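Long-range contacts in paenibacillus xanthan lyase (Paenibacillus, PDB 6F2P), which cleaves the polysaccharide xanthan as a lyase, probably by the beta-elimination chemistry of polysaccharide lyase family 8: residues Q127-V138 with Y153-Q161; G168-A179 with R190-L201. All coordinates share one frame; numbering follows the deposited sequence.

Two antiparallel helical hairpins, made one after the other along the chain, illustrate how the alpha-helical domain of a family 8 lyase is assembled. Contact 1 closes first, bringing helix 147-160 back along helix 123-141; contact 2 then closes a shorter loop, laying helix 188-197 against helix 168-184. The loops neither nest nor cross. The centres of the two contacts lie about 14 Å apart, and the hairpins touch: Asn135 ND2 probably donates to Val177 O, Arg190 NH1 probably to Gln161 O, and Gln161 packs on Val177. A calcium ion adds a second tie, since Gln161 of contact 1 and Glu174 of contact 2 both bind it, with Ser163 O from the intervening loop and four waters.

Contact 1: Q127-V138 with Y153-Q161; sequences QIGGPMALNDIV and YMAAIYYTQ. With CA (calcium ion), chain F.
Gln127 meets the last turn of helix 147-160, its CG lying 3.2 Å from Thr160 O. Its backbone is engaged too: Gln161 NE2 donates to Gln127 O over 2.8 Å, nearly straight at 162°, reaching the oxygen from above its carbonyl plane while the acceptor stays in the plane of the Gln161 amide. The other end of that amide, OE1, binds the calcium ion at 2.2 Å, so bond and metal together fix its rotation. The bend at chi2 of Gln161 (54°) helps bring the amide between helix and ion. Two of the metal's waters extend the link, one donating to Thr160 O and the other accepting from Gln161 NE2.

One turn on, the Pro131 ring rests on the second helix, with CB 3.7 Å from Ile157 CG2 and CG beside Thr160 OG1, a hydroxyl that hydrogen-bonds Trp126 O. Leu134 sends CD2 against Ile157 CG1 and beside Tyr153 O. Asn135 lays its OD1 close to Ile157 CD1 and Met154 CE, while its amide nitrogen is turned to helix 168-184. The hairpin is completed by Val138, whose CG2 lies obliquely to the Tyr153 ring, 3.7 Å from CD2, and reaches tip to tip toward Met154 CE; that methyl is brought round by bends at chi2 and chi3.

The antiparallel axes approach to 9.9 Å at their nearest, with directions 156° apart, and are bridged mainly by the apolar parts of Pro131, Leu134, Val138, Met154 and Ile157. Around this hairpin of the family 8 helical domain, helix 168-184 covers one flank through Trp173 and Val177, helix 68-85 packs on Ala133 and Ile137, and helix 95-111 touches Leu134 and Tyr153, whose hydroxyl bonds Asp106.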
loop_
_atom_site.group_PDB
_atom_site.type_symbol
_atom_site.label_atom_id
_atom_site.label_comp_id
_atom_site.label_asym_id
_atom_site.label_seq_id
_atom_site.Cartn_x
_atom_site.Cartn_y
_atom_site.Cartn_z
ATOM N N GLN A 127 -17.130 32.985 5.641
ATOM C CA GLN A 127 -17.210 32.496 4.271
ATOM C C GLN A 127 -17.951 31.168 4.115
ATOM O O GLN A 127 -18.389 30.821 3.020
ATOM C CB GLN A 127 -15.806 32.402 3.675
ATOM C CG GLN A 127 -15.014 33.696 3.798
ATOM C CD GLN A 127 -13.691 33.653 3.064
ATOM O OE1 GLN A 127 -12.762 34.367 3.413
ATOM N NE2 GLN A 127 -13.602 32.815 2.037
ATOM N N ILE A 128 -18.103 30.427 5.203
ATOM C CA ILE A 128 -18.689 29.100 5.107
ATOM C C ILE A 128 -19.764 28.839 6.158
ATOM O O ILE A 128 -20.915 28.598 5.812
ATOM C CB ILE A 128 -17.604 28.012 5.185
ATOM C CG1 ILE A 128 -16.688 28.102 3.955
ATOM C CG2 ILE A 128 -18.240 26.634 5.319
ATOM C CD1 ILE A 128 -15.509 27.178 3.991
ATOM N N GLY A 129 -19.386 28.900 7.436
ATOM C CA GLY A 129 -20.292 28.565 8.526
ATOM C C GLY A 129 -21.553 29.405 8.539
ATOM O O GLY A 129 -22.671 28.888 8.648
ATOM N N GLY A 130 -21.362 30.713 8.423
ATOM C CA GLY A 130 -22.462 31.653 8.381
ATOM C C GLY A 130 -23.341 31.527 7.153
ATOM O O GLY A 130 -24.556 31.318 7.287
ATOM N N PRO A 131 -22.748 31.669 5.952
ATOM C CA PRO A 131 -23.529 31.558 4.711
ATOM C C PRO A 131 -24.301 30.239 4.631
ATOM O O PRO A 131 -25.454 30.210 4.193
ATOM C CB PRO A 131 -22.453 31.618 3.623
ATOM C CG PRO A 131 -21.368 32.437 4.228
ATOM C CD PRO A 131 -21.341 32.029 5.683
ATOM N N MET A 132 -23.673 29.160 5.077
ATOM C CA MET A 132 -24.293 27.840 5.038
ATOM C C MET A 132 -25.582 27.829 5.840
ATOM O O MET A 132 -26.595 27.294 5.400
ATOM C CB MET A 132 -23.337 26.800 5.618
ATOM C CG MET A 132 -23.600 25.386 5.187
ATOM S SD MET A 132 -22.248 24.775 4.166
ATOM C CE MET A 132 -22.750 23.069 4.001
ATOM N N ALA A 133 -25.532 28.417 7.031
ATOM C CA ALA A 133 -26.688 28.428 7.911
ATOM C C ALA A 133 -27.697 29.478 7.444
ATOM O O ALA A 133 -28.909 29.269 7.520
ATOM C CB ALA A 133 -26.252 28.676 9.352
ATOM N N LEU A 134 -27.187 30.604 6.954
ATOM C CA LEU A 134 -28.043 31.639 6.386
ATOM C C LEU A 134 -28.782 31.120 5.147
ATOM O O LEU A 134 -29.978 31.376 4.991
ATOM C CB LEU A 134 -27.233 32.899 6.068
ATOM C CG LEU A 134 -27.995 34.115 5.537
ATOM C CD1 LEU A 134 -29.249 34.372 6.339
ATOM C CD2 LEU A 134 -27.104 35.350 5.532
ATOM N N ASN A 135 -28.079 30.384 4.284
ATOM C CA ASN A 135 -28.712 29.744 3.130
ATOM C C ASN A 135 -29.882 28.872 3.549
ATOM O O ASN A 135 -30.947 28.887 2.936
ATOM C CB ASN A 135 -27.718 28.873 2.366
ATOM C CG ASN A 135 -26.948 29.644 1.331
ATOM O OD1 ASN A 135 -27.408 30.684 0.855
ATOM N ND2 ASN A 135 -25.762 29.139 0.968
ATOM N N ASP A 136 -29.675 28.101 4.606
ATOM C CA ASP A 136 -30.691 27.169 5.053
ATOM C C ASP A 136 -31.910 27.892 5.620
ATOM O O ASP A 136 -33.045 27.538 5.304
ATOM C CB ASP A 136 -30.100 26.183 6.060
ATOM C CG ASP A 136 -29.086 25.247 5.425
ATOM O OD1 ASP A 136 -28.877 25.340 4.192
ATOM O OD2 ASP A 136 -28.513 24.411 6.152
ATOM N N ILE A 137 -31.667 28.910 6.442
ATOM C CA ILE A 137 -32.740 29.733 6.970
ATOM C C ILE A 137 -33.574 30.297 5.835
ATOM O O ILE A 137 -34.791 30.097 5.792
ATOM C CB ILE A 137 -32.200 30.897 7.807
ATOM C CG1 ILE A 137 -31.499 30.362 9.053
ATOM C CG2 ILE A 137 -33.337 31.861 8.192
ATOM C CD1 ILE A 137 -30.631 31.384 9.734
ATOM N N VAL A 138 -32.910 30.985 4.911
ATOM C CA VAL A 138 -33.585 31.579 3.768
ATOM C C VAL A 138 -34.362 30.540 2.958
ATOM O O VAL A 138 -35.435 30.831 2.437
ATOM C CB VAL A 138 -32.596 32.331 2.866
ATOM C CG1 VAL A 138 -33.283 32.819 1.597
ATOM C CG2 VAL A 138 -31.985 33.505 3.631
ATOM N N TYR A 153 -29.719 39.444 2.244
ATOM C CA TYR A 153 -29.076 38.268 2.811
ATOM C C TYR A 153 -28.139 37.622 1.781
ATOM O O TYR A 153 -27.032 37.199 2.124
ATOM C CB TYR A 153 -30.105 37.247 3.298
ATOM C CG TYR A 153 -31.213 37.806 4.168
ATOM C CD1 TYR A 153 -31.040 38.980 4.900
ATOM C CD2 TYR A 153 -32.436 37.147 4.270
ATOM C CE1 TYR A 153 -32.062 39.490 5.698
ATOM C CE2 TYR A 153 -33.460 37.646 5.067
ATOM C CZ TYR A 153 -33.264 38.817 5.775
ATOM O OH TYR A 153 -34.272 39.320 6.563
ATOM N N MET A 154 -28.574 37.558 0.520
ATOM C CA MET A 154 -27.747 36.955 -0.528
ATOM C C MET A 154 -26.548 37.833 -0.859
ATOM O O MET A 154 -25.453 37.330 -1.102
ATOM C CB MET A 154 -28.556 36.661 -1.792
ATOM C CG MET A 154 -29.575 35.535 -1.638
ATOM S SD MET A 154 -28.874 33.945 -1.130
ATOM C CE MET A 154 -29.382 33.859 0.589
ATOM N N ALA A 155 -26.751 39.144 -0.843
ATOM C CA ALA A 155 -25.667 40.080 -1.118
ATOM C C ALA A 155 -24.539 39.905 -0.114
ATOM O O ALA A 155 -23.364 40.084 -0.441
ATOM C CB ALA A 155 -26.176 41.510 -1.100
ATOM N N ALA A 156 -24.903 39.546 1.109
ATOM C CA ALA A 156 -23.912 39.311 2.140
ATOM C C ALA A 156 -23.103 38.058 1.821
ATOM O O ALA A 156 -21.876 38.055 1.930
ATOM C CB ALA A 156 -24.577 39.187 3.485
ATOM N N ILE A 157 -23.797 36.996 1.425
ATOM C CA ILE A 157 -23.139 35.744 1.079
ATOM C C ILE A 157 -22.229 35.888 -0.142
ATOM O O ILE A 157 -21.086 35.438 -0.103
ATOM C CB ILE A 157 -24.147 34.608 0.874
ATOM C CG1 ILE A 157 -24.945 34.397 2.163
ATOM C CG2 ILE A 157 -23.423 33.329 0.452
ATOM C CD1 ILE A 157 -25.878 33.221 2.116
ATOM N N TYR A 158 -22.711 36.527 -1.210
ATOM C CA TYR A 158 -21.852 36.825 -2.363
ATOM C C TYR A 158 -20.603 37.604 -1.940
ATOM O O TYR A 158 -19.527 37.452 -2.522
ATOM C CB TYR A 158 -22.584 37.668 -3.404
ATOM C CG TYR A 158 -23.553 36.959 -4.331
ATOM C CD1 TYR A 158 -24.523 36.097 -3.843
ATOM C CD2 TYR A 158 -23.533 37.214 -5.698
ATOM C CE1 TYR A 158 -25.426 35.491 -4.693
ATOM C CE2 TYR A 158 -24.428 36.611 -6.554
ATOM C CZ TYR A 158 -25.374 35.751 -6.050
ATOM O OH TYR A 158 -26.271 35.152 -6.909
ATOM N N TYR A 159 -20.766 38.467 -0.944
ATOM C CA TYR A 159 -19.662 39.285 -0.462
ATOM C C TYR A 159 -18.589 38.443 0.220
ATOM O O TYR A 159 -17.415 38.512 -0.146
ATOM C CB TYR A 159 -20.179 40.372 0.477
ATOM C CG TYR A 159 -19.101 41.051 1.279
ATOM C CD1 TYR A 159 -18.152 41.851 0.660
ATOM C CD2 TYR A 159 -19.038 40.900 2.657
ATOM C CE1 TYR A 159 -17.162 42.482 1.394
ATOM C CE2 TYR A 159 -18.055 41.528 3.402
ATOM C CZ TYR A 159 -17.116 42.316 2.767
ATOM O OH TYR A 159 -16.130 42.938 3.502
ATOM N N THR A 160 -18.988 37.644 1.204
ATOM C CA THR A 160 -18.032 36.804 1.915
ATOM C C THR A 160 -17.588 35.579 1.111
ATOM O O THR A 160 -16.461 35.116 1.268
ATOM C CB THR A 160 -18.577 36.339 3.274
ATOM O OG1 THR A 160 -19.689 35.460 3.071
ATOM C CG2 THR A 160 -19.014 37.526 4.109
ATOM N N GLN A 161 -18.458 35.061 0.248
ATOM C CA GLN A 161 -18.145 33.840 -0.500
ATOM C C GLN A 161 -18.380 34.027 -1.994
ATOM O O GLN A 161 -19.414 33.607 -2.530
ATOM C CB GLN A 161 -18.977 32.665 0.023
ATOM C CG GLN A 161 -18.613 31.314 -0.567
ATOM C CD GLN A 161 -17.153 31.017 -0.398
ATOM O OE1 GLN A 161 -16.374 31.158 -1.335
ATOM N NE2 GLN A 161 -16.762 30.623 0.806
HETATM CA CA CA F . -14.201 31.512 -1.792
HETATM O O HOH W 1 -14.200 33.465 -0.300
HETATM O O HOH W 2 -13.646 30.623 0.534
HETATM O O HOH W 3 -13.847 33.504 -3.196
HETATM O O HOH W 4 -11.976 32.121 -1.599
#

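Contact 2: G168-A179 with R190-L201; sequences GANRLWESQVIA and RVAAGRDGISAL. With CA (calcium ion), chain F.
A close-packed antiparallel helical hairpin of the family 8 alpha-helical domain brings Ala179 against Gly194, their CA atoms 4.1 Å apart. The axes approach to 7.5 Å at 158°, a closeness that two glycines permit: Gly194 lets Ala179 come in, and Gly197 lets Ser175 lie on its backbone. Ser175 OG sits 3.3 Å from Gly197 CA and donates back to Arg171 O.

At one end Arg171, extended from CG to NE, gives its NE hydrogen to Gly197 O over 2.8 Å, rather bent at 137°, with Ala200 CB over one guanidinium face. Water 5 links Arg171 NH1 to Asp196 O and Ala200 N. Leu201 CD1 packs on Leu172 CB nearby.

At the other end Ile178 places CG1 over a face of the Arg190 guanidinium, 3.8 Å from CZ, while its CG2 touches the Arg190 backbone. Arg190 NH2 hydrogen-bonds Ser181 OG.

Glu174, which makes no contact with 190-201, binds the calcium ion through OE2. Helix 123-141 flanks Trp173 and Val177, helix 147-160 meets Val177 and Arg190 through Ile157, and helix 229-244 receives Leu172 and Ile198.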
loop_
_atom_site.group_PDB
_atom_site.type_symbol
_atom_site.label_atom_id
_atom_site.label_comp_id
_atom_site.label_asym_id
_atom_site.label_seq_id
_atom_site.Cartn_x
_atom_site.Cartn_y
_atom_site.Cartn_z
ATOM N N GLY A 168 -9.818 20.752 -1.092
ATOM C CA GLY A 168 -10.486 19.783 -0.241
ATOM C C GLY A 168 -11.861 20.186 0.257
ATOM O O GLY A 168 -12.687 20.679 -0.509
ATOM N N ALA A 169 -12.100 19.994 1.551
ATOM C CA ALA A 169 -13.413 20.261 2.131
ATOM C C ALA A 169 -13.821 21.749 2.088
ATOM O O ALA A 169 -15.001 22.075 1.977
ATOM C CB ALA A 169 -13.488 19.714 3.544
ATOM N N ASN A 170 -12.857 22.655 2.164
ATOM C CA ASN A 170 -13.196 24.063 2.025
ATOM C C ASN A 170 -13.763 24.338 0.650
ATOM O O ASN A 170 -14.688 25.142 0.485
ATOM C CB ASN A 170 -11.975 24.951 2.248
ATOM C CG ASN A 170 -11.500 24.930 3.671
ATOM O OD1 ASN A 170 -12.276 24.686 4.606
ATOM N ND2 ASN A 170 -10.215 25.201 3.855
ATOM N N ARG A 171 -13.186 23.667 -0.341
ATOM C CA ARG A 171 -13.598 23.869 -1.713
ATOM C C ARG A 171 -15.010 23.354 -1.899
ATOM O O ARG A 171 -15.823 23.974 -2.586
ATOM C CB ARG A 171 -12.658 23.153 -2.660
ATOM C CG ARG A 171 -13.048 23.312 -4.114
ATOM C CD ARG A 171 -12.002 22.734 -5.046
ATOM N NE ARG A 171 -12.303 23.113 -6.411
ATOM C CZ ARG A 171 -11.772 24.163 -7.025
ATOM N NH1 ARG A 171 -12.125 24.444 -8.274
ATOM N NH2 ARG A 171 -10.884 24.925 -6.397
ATOM N N LEU A 172 -15.297 22.217 -1.276
ATOM C CA LEU A 172 -16.633 21.646 -1.313
ATOM C C LEU A 172 -17.632 22.628 -0.723
ATOM O O LEU A 172 -18.664 22.932 -1.329
ATOM C CB LEU A 172 -16.674 20.339 -0.529
ATOM C CG LEU A 172 -18.069 19.762 -0.309
ATOM C CD1 LEU A 172 -18.758 19.525 -1.638
ATOM C CD2 LEU A 172 -17.968 18.471 0.474
ATOM N N TRP A 173 -17.307 23.131 0.462
ATOM C CA TRP A 173 -18.189 24.048 1.162
ATOM C C TRP A 173 -18.359 25.349 0.407
ATOM O O TRP A 173 -19.445 25.928 0.406
ATOM C CB TRP A 173 -17.668 24.313 2.562
ATOM C CG TRP A 173 -17.655 23.082 3.371
ATOM C CD1 TRP A 173 -18.525 22.039 3.282
ATOM C CD2 TRP A 173 -16.710 22.737 4.385
ATOM N NE1 TRP A 173 -18.189 21.064 4.186
ATOM C CE2 TRP A 173 -17.076 21.468 4.879
ATOM C CE3 TRP A 173 -15.587 23.382 4.931
ATOM C CZ2 TRP A 173 -16.364 20.828 5.899
ATOM C CZ3 TRP A 173 -14.875 22.741 5.943
ATOM C CH2 TRP A 173 -15.269 21.478 6.414
ATOM N N GLU A 174 -17.285 25.816 -0.217
ATOM C CA GLU A 174 -17.383 26.954 -1.121
ATOM C C GLU A 174 -18.471 26.653 -2.137
ATOM O O GLU A 174 -19.372 27.468 -2.369
ATOM C CB GLU A 174 -16.061 27.184 -1.854
ATOM C CG GLU A 174 -15.005 27.942 -1.081
ATOM C CD GLU A 174 -13.721 28.095 -1.878
ATOM O OE1 GLU A 174 -13.192 27.075 -2.362
ATOM O OE2 GLU A 174 -13.241 29.232 -2.035
ATOM N N SER A 175 -18.391 25.454 -2.708
ATOM C CA SER A 175 -19.266 25.056 -3.800
ATOM C C SER A 175 -20.702 24.943 -3.344
ATOM O O SER A 175 -21.586 25.438 -4.028
ATOM C CB SER A 175 -18.800 23.736 -4.436
ATOM O OG SER A 175 -17.443 23.819 -4.831
ATOM N N GLN A 176 -20.941 24.287 -2.207
ATOM C CA GLN A 176 -22.295 24.225 -1.641
ATOM C C GLN A 176 -22.876 25.617 -1.388
ATOM O O GLN A 176 -24.004 25.897 -1.769
ATOM C CB GLN A 176 -22.328 23.417 -0.337
ATOM C CG GLN A 176 -22.136 21.918 -0.516
ATOM C CD GLN A 176 -22.027 21.168 0.805
ATOM O OE1 GLN A 176 -22.767 20.212 1.052
ATOM N NE2 GLN A 176 -21.094 21.593 1.659
ATOM N N VAL A 177 -22.093 26.478 -0.745
ATOM C CA VAL A 177 -22.540 27.803 -0.377
ATOM C C VAL A 177 -22.889 28.583 -1.622
ATOM O O VAL A 177 -23.942 29.229 -1.708
ATOM C CB VAL A 177 -21.456 28.556 0.413
ATOM C CG1 VAL A 177 -21.714 30.035 0.376
ATOM C CG2 VAL A 177 -21.432 28.067 1.859
ATOM N N ILE A 178 -22.004 28.495 -2.602
ATOM C CA ILE A 178 -22.197 29.203 -3.858
ATOM C C ILE A 178 -23.400 28.667 -4.629
ATOM O O ILE A 178 -24.216 29.434 -5.132
ATOM C CB ILE A 178 -20.918 29.178 -4.698
ATOM C CG1 ILE A 178 -19.935 30.190 -4.121
ATOM C CG2 ILE A 178 -21.216 29.485 -6.144
ATOM C CD1 ILE A 178 -18.566 30.116 -4.709
ATOM N N ALA A 179 -23.531 27.350 -4.687
ATOM C CA ALA A 179 -24.654 26.734 -5.370
ATOM C C ALA A 179 -25.978 27.091 -4.714
ATOM O O ALA A 179 -26.945 27.421 -5.394
ATOM C CB ALA A 179 -24.478 25.233 -5.404
ATOM N N ARG A 190 -24.273 31.728 -11.012
ATOM C CA ARG A 190 -23.784 31.442 -9.673
ATOM C C ARG A 190 -23.965 29.959 -9.345
ATOM O O ARG A 190 -23.067 29.337 -8.771
ATOM C CB ARG A 190 -24.485 32.350 -8.649
ATOM C CG ARG A 190 -24.192 32.058 -7.195
ATOM C CD ARG A 190 -23.144 32.974 -6.604
ATOM N NE ARG A 190 -23.145 32.871 -5.145
ATOM C CZ ARG A 190 -22.143 33.253 -4.357
ATOM N NH1 ARG A 190 -21.035 33.769 -4.879
ATOM N NH2 ARG A 190 -22.253 33.114 -3.041
ATOM N N VAL A 191 -25.105 29.384 -9.728
ATOM C CA VAL A 191 -25.321 27.952 -9.523
ATOM C C VAL A 191 -24.323 27.122 -10.333
ATOM O O VAL A 191 -23.801 26.102 -9.865
ATOM C CB VAL A 191 -26.735 27.515 -9.926
ATOM C CG1 VAL A 191 -26.955 26.054 -9.571
ATOM C CG2 VAL A 191 -27.776 28.384 -9.246
ATOM N N ALA A 192 -24.056 27.561 -11.555
ATOM C CA ALA A 192 -23.151 26.819 -12.413
ATOM C C ALA A 192 -21.751 26.840 -11.813
ATOM O O ALA A 192 -21.025 25.838 -11.869
ATOM C CB ALA A 192 -23.157 27.386 -13.823
ATOM N N ALA A 193 -21.380 27.975 -11.222
ATOM C CA ALA A 193 -20.071 28.090 -10.589
ATOM C C ALA A 193 -20.027 27.139 -9.407
ATOM O O ALA A 193 -18.992 26.540 -9.114
ATOM C CB ALA A 193 -19.786 29.525 -10.152
ATOM N N GLY A 194 -21.167 26.987 -8.741
ATOM C CA GLY A 194 -21.260 26.058 -7.631
ATOM C C GLY A 194 -21.037 24.637 -8.102
ATOM O O GLY A 194 -20.212 23.914 -7.547
ATOM N N ARG A 195 -21.782 24.244 -9.133
ATOM C CA ARG A 195 -21.654 22.925 -9.735
ATOM C C ARG A 195 -20.213 22.641 -10.145
ATOM O O ARG A 195 -19.698 21.552 -9.903
ATOM C CB ARG A 195 -22.571 22.809 -10.955
ATOM C CG ARG A 195 -22.383 21.532 -11.773
ATOM C CD ARG A 195 -22.723 21.752 -13.248
ATOM N NE ARG A 195 -21.917 22.819 -13.842
ATOM C CZ ARG A 195 -22.317 23.591 -14.849
ATOM N NH1 ARG A 195 -23.516 23.414 -15.391
ATOM N NH2 ARG A 195 -21.517 24.546 -15.312
ATOM N N ASP A 196 -19.558 23.626 -10.749
ATOM C CA ASP A 196 -18.222 23.408 -11.289
ATOM C C ASP A 196 -17.166 23.277 -10.197
ATOM O O ASP A 196 -16.100 22.695 -10.422
ATOM C CB ASP A 196 -17.829 24.523 -12.266
ATOM C CG ASP A 196 -18.679 24.528 -13.534
ATOM O OD1 ASP A 196 -19.181 23.455 -13.936
ATOM O OD2 ASP A 196 -18.847 25.615 -14.128
ATOM N N GLY A 197 -17.460 23.806 -9.016
ATOM C CA GLY A 197 -16.477 23.847 -7.951
ATOM C C GLY A 197 -16.026 22.481 -7.467
ATOM O O GLY A 197 -14.880 22.322 -7.030
ATOM N N ILE A 198 -16.902 21.484 -7.545
ATOM C CA ILE A 198 -16.550 20.162 -7.033
ATOM C C ILE A 198 -15.740 19.267 -7.991
ATOM O O ILE A 198 -15.203 18.240 -7.566
ATOM C CB ILE A 198 -17.787 19.380 -6.563
ATOM C CG1 ILE A 198 -18.682 19.025 -7.748
ATOM C CG2 ILE A 198 -18.543 20.161 -5.497
ATOM C CD1 ILE A 198 -19.723 17.975 -7.413
ATOM N N SER A 199 -15.648 19.638 -9.269
ATOM C CA SER A 199 -14.955 18.784 -10.244
ATOM C C SER A 199 -13.523 18.455 -9.821
ATOM O O SER A 199 -13.103 17.300 -9.871
ATOM C CB SER A 199 -14.976 19.395 -11.649
ATOM O OG SER A 199 -16.296 19.433 -12.167
ATOM N N ALA A 200 -12.790 19.463 -9.365
ATOM C CA ALA A 200 -11.414 19.256 -8.936
ATOM C C ALA A 200 -11.281 18.261 -7.781
ATOM O O ALA A 200 -10.188 17.781 -7.518
ATOM C CB ALA A 200 -10.765 20.580 -8.577
ATOM N N LEU A 201 -12.387 17.949 -7.106
ATOM C CA LEU A 201 -12.384 16.996 -5.989
ATOM C C LEU A 201 -12.639 15.559 -6.428
ATOM O O LEU A 201 -12.519 14.626 -5.634
ATOM C CB LEU A 201 -13.478 17.358 -4.978
ATOM C CG LEU A 201 -13.413 18.691 -4.252
ATOM C CD1 LEU A 201 -14.670 18.865 -3.424
ATOM C CD2 LEU A 201 -12.179 18.760 -3.381
HETATM CA CA CA F . -14.201 31.512 -1.792
HETATM O O HOH W 5 -13.598 22.044 -9.594
HETATM O O HOH W 3 -13.847 33.504 -3.196
HETATM O O HOH W 2 -13.646 30.623 0.534
HETATM O O HOH W 1 -14.200 33.465 -0.300
HETATM O O HOH W 4 -11.976 32.121 -1.599
#